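Local coordinates for complement C1r subcomponent (Homo sapiens, PDB 6F1D), which acts as a serine protease of the complement C1 complex and, through this calcium-binding CUB domain, probably takes part in assembling C1r with C1s, at residues S17-Y20 with P21-Y24. Sequence-based numbering, arbitrary orientation.
Sequences SLEY and PRSY. With NA (sodium ion), chain C.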
ATOM      1  N   SER A  17      -4.748  -5.201  -0.226  1.00 14.18           N
ATOM      2  CA  SER A  17      -5.526  -5.188   0.997  1.00 17.08           C
ATOM      3  C   SER A  17      -6.335  -6.483   1.154  1.00 18.07           C
ATOM      4  O   SER A  17      -6.649  -7.182   0.197  1.00 18.93           O
ATOM      5  CB  SER A  17      -6.466  -3.981   1.015  1.00 19.82           C
ATOM      6  OG  SER A  17      -7.224  -3.900  -0.176  1.00 19.93           O
ATOM      7  N   LEU A  18      -6.706  -6.775   2.401  1.00 18.95           N
ATOM      8  CA  LEU A  18      -7.439  -7.999   2.698  1.00 20.48           C
ATOM      9  C   LEU A  18      -8.769  -8.058   1.942  1.00 22.78           C
ATOM     10  O   LEU A  18      -9.526  -7.085   1.911  1.00 20.36           O
ATOM     11  CB  LEU A  18      -7.692  -8.073   4.191  1.00 26.04           C
ATOM     12  CG  LEU A  18      -6.480  -8.499   5.018  1.00 33.00           C
ATOM     13  CD1 LEU A  18      -6.790  -8.288   6.493  1.00 34.21           C
ATOM     14  CD2 LEU A  18      -6.108  -9.960   4.730  1.00 35.89           C
ATOM     15  N   GLU A  19      -9.034  -9.197   1.313  1.00 21.77           N
ATOM     16  CA  GLU A  19     -10.279  -9.460   0.596  1.00 26.04           C
ATOM     17  C   GLU A  19     -10.438  -8.617  -0.676  1.00 27.10           C
ATOM     18  O   GLU A  19     -11.542  -8.517  -1.218  1.00 35.63           O
ATOM     19  CB  GLU A  19     -11.506  -9.282   1.516  1.00 27.11           C
ATOM     20  CG  GLU A  19     -11.565 -10.314   2.604  1.00 45.71           C
ATOM     21  CD  GLU A  19     -11.928 -11.652   2.030  1.00 78.98           C
ATOM     22  OE1 GLU A  19     -11.037 -12.326   1.447  1.00 90.37           O
ATOM     23  OE2 GLU A  19     -13.121 -12.039   2.121  1.00 83.62           O
ATOM     24  N   TYR A  20      -9.376  -8.025  -1.186  1.00 18.80           N
ATOM     25  CA  TYR A  20      -9.477  -7.295  -2.461  1.00 17.80           C
ATOM     26  C   TYR A  20     -10.011  -8.220  -3.559  1.00 19.00           C
ATOM     27  O   TYR A  20      -9.524  -9.351  -3.692  1.00 20.41           O
ATOM     28  CB  TYR A  20      -8.090  -6.790  -2.835  1.00 18.66           C
ATOM     29  CG  TYR A  20      -8.008  -6.020  -4.127  1.00 16.82           C
ATOM     30  CD1 TYR A  20      -8.181  -4.639  -4.140  1.00 16.38           C
ATOM     31  CD2 TYR A  20      -7.751  -6.678  -5.341  1.00 17.01           C
ATOM     32  CE1 TYR A  20      -8.075  -3.931  -5.334  1.00 19.77           C
ATOM     33  CE2 TYR A  20      -7.680  -5.968  -6.537  1.00 24.45           C
ATOM     34  CZ  TYR A  20      -7.810  -4.596  -6.507  1.00 23.68           C
ATOM     35  OH  TYR A  20      -7.736  -3.848  -7.665  1.00 21.40           O
ATOM     36  N   PRO A  21     -10.962  -7.759  -4.421  1.00 22.09           N
ATOM     37  CA  PRO A  21     -11.436  -6.379  -4.544  1.00 29.79           C
ATOM     38  C   PRO A  21     -12.772  -6.190  -3.871  1.00 31.34           C
ATOM     39  O   PRO A  21     -13.565  -5.298  -4.227  1.00 23.24           O
ATOM     40  CB  PRO A  21     -11.568  -6.193  -6.054  1.00 27.90           C
ATOM     41  CG  PRO A  21     -12.062  -7.568  -6.512  1.00 27.45           C
ATOM     42  CD  PRO A  21     -11.513  -8.598  -5.504  1.00 32.03           C
ATOM     43  N   ARG A  22     -13.041  -7.052  -2.902  1.00 23.84           N
ATOM     44  CA  ARG A  22     -14.200  -6.887  -2.045  1.00 25.30           C
ATOM     45  C   ARG A  22     -13.762  -6.047  -0.838  1.00 34.53           C
ATOM     46  O   ARG A  22     -12.583  -5.710  -0.685  1.00 37.39           O
ATOM     47  CB  ARG A  22     -14.779  -8.247  -1.647  1.00 23.29           C
ATOM     48  CG  ARG A  22     -14.872  -9.232  -2.796  1.00 24.53           C
ATOM     49  CD  ARG A  22     -15.505 -10.522  -2.398  1.00 31.78           C
ATOM     50  NE  ARG A  22     -14.712 -11.242  -1.401  1.00 34.50           N
ATOM     51  CZ  ARG A  22     -13.566 -11.860  -1.662  1.00 44.67           C
ATOM     52  NH1 ARG A  22     -13.050 -11.843  -2.886  1.00 44.89           N
ATOM     53  NH2 ARG A  22     -12.919 -12.479  -0.687  1.00 37.72           N
ATOM     54  N   SER A  23     -14.721  -5.659  -0.002  1.00 28.79           N
ATOM     55  CA  SER A  23     -14.469  -4.678   1.055  1.00 19.24           C
ATOM     56  C   SER A  23     -13.352  -5.111   1.995  1.00 20.17           C
ATOM     57  O   SER A  23     -13.433  -6.193   2.596  1.00 21.92           O
ATOM     58  CB  SER A  23     -15.722  -4.503   1.914  1.00 26.64           C
ATOM     59  OG  SER A  23     -16.872  -4.419   1.136  1.00 43.53           O
ATOM     60  N   TYR A  24     -12.406  -4.215   2.264  1.00 18.77           N
ATOM     61  CA  TYR A  24     -11.451  -4.529   3.331  1.00 15.00           C
ATOM     62  C   TYR A  24     -12.099  -4.397   4.717  1.00 16.27           C
ATOM     63  O   TYR A  24     -13.069  -3.658   4.908  1.00 18.71           O
ATOM     64  CB  TYR A  24     -10.197  -3.682   3.223  1.00 20.45           C
ATOM     65  CG  TYR A  24     -10.439  -2.213   3.110  1.00 16.94           C
ATOM     66  CD1 TYR A  24     -10.714  -1.467   4.235  1.00 18.29           C
ATOM     67  CD2 TYR A  24     -10.383  -1.585   1.864  1.00 13.11           C
ATOM     68  CE1 TYR A  24     -10.945  -0.098   4.166  1.00 17.16           C
ATOM     69  CE2 TYR A  24     -10.604  -0.198   1.762  1.00 17.00           C
ATOM     70  CZ  TYR A  24     -10.892   0.522   2.928  1.00 21.78           C
ATOM     71  OH  TYR A  24     -11.074   1.891   2.889  1.00 18.65           O
TER
HETATM   72 NA    NA C 301      -9.728  -5.106   0.147  1.00 25.19          NA
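E19 and R22 are joined twice, once through the backbone and once through their side chains, and so illustrate how two residues of a tight loop can satisfy each other, while its other polar side chains find partners elsewhere. The backbone N of R22 donates to E19 O over 2.7 Å, lying in the carbonyl plane on a lone pair, with an N-H...O angle of 133°. The same carbonyl oxygen sits over one face of the R22 guanidinium. In the salt bridge NH2 alone makes the approach, from above the carboxylate plane and 2.8 Å from both E19 OE1 and OE2, with a weak hydrogen bond to OE2; the two planes stand 86° apart, and the pairing is not side by side. S17 to Y20 forms a type II beta turn, closed by Y20 N on S17 O at 3.2 Å; the R22 N to E19 O bond likewise closes a type VIa turn over E19-R22, with a cis peptide bond before P21. The two overlapping turns lie in the loop between strands 13-16 and 29-35 of the CUB beta-sandwich, near the bound calcium ion. With CG anti to N and beside the carbonyl carbon (chi1 180°), the Y20 ring lies against the proline that follows; this torsion and the cis bond together bring P21 CB over the ring, 3.8 Å from its centroid, in a CH-pi contact. The phenol hydroxyl hydrogen-bonds to P49 O. Replacing Y20 by an alanine would probably leave the proline without its aromatic partner and P49 O without this hydroxyl. The sodium ion takes up two further oxygens, S17 OG at 2.8 Å and L18 O at 2.7 Å; S17 OG also bonds to W108 N, and S23 OG to D104. The Y24 ring lies edge-on to the sodium, while its hydroxyl bonds to D63, a calcium ligand, and to the backbone N of E53, another.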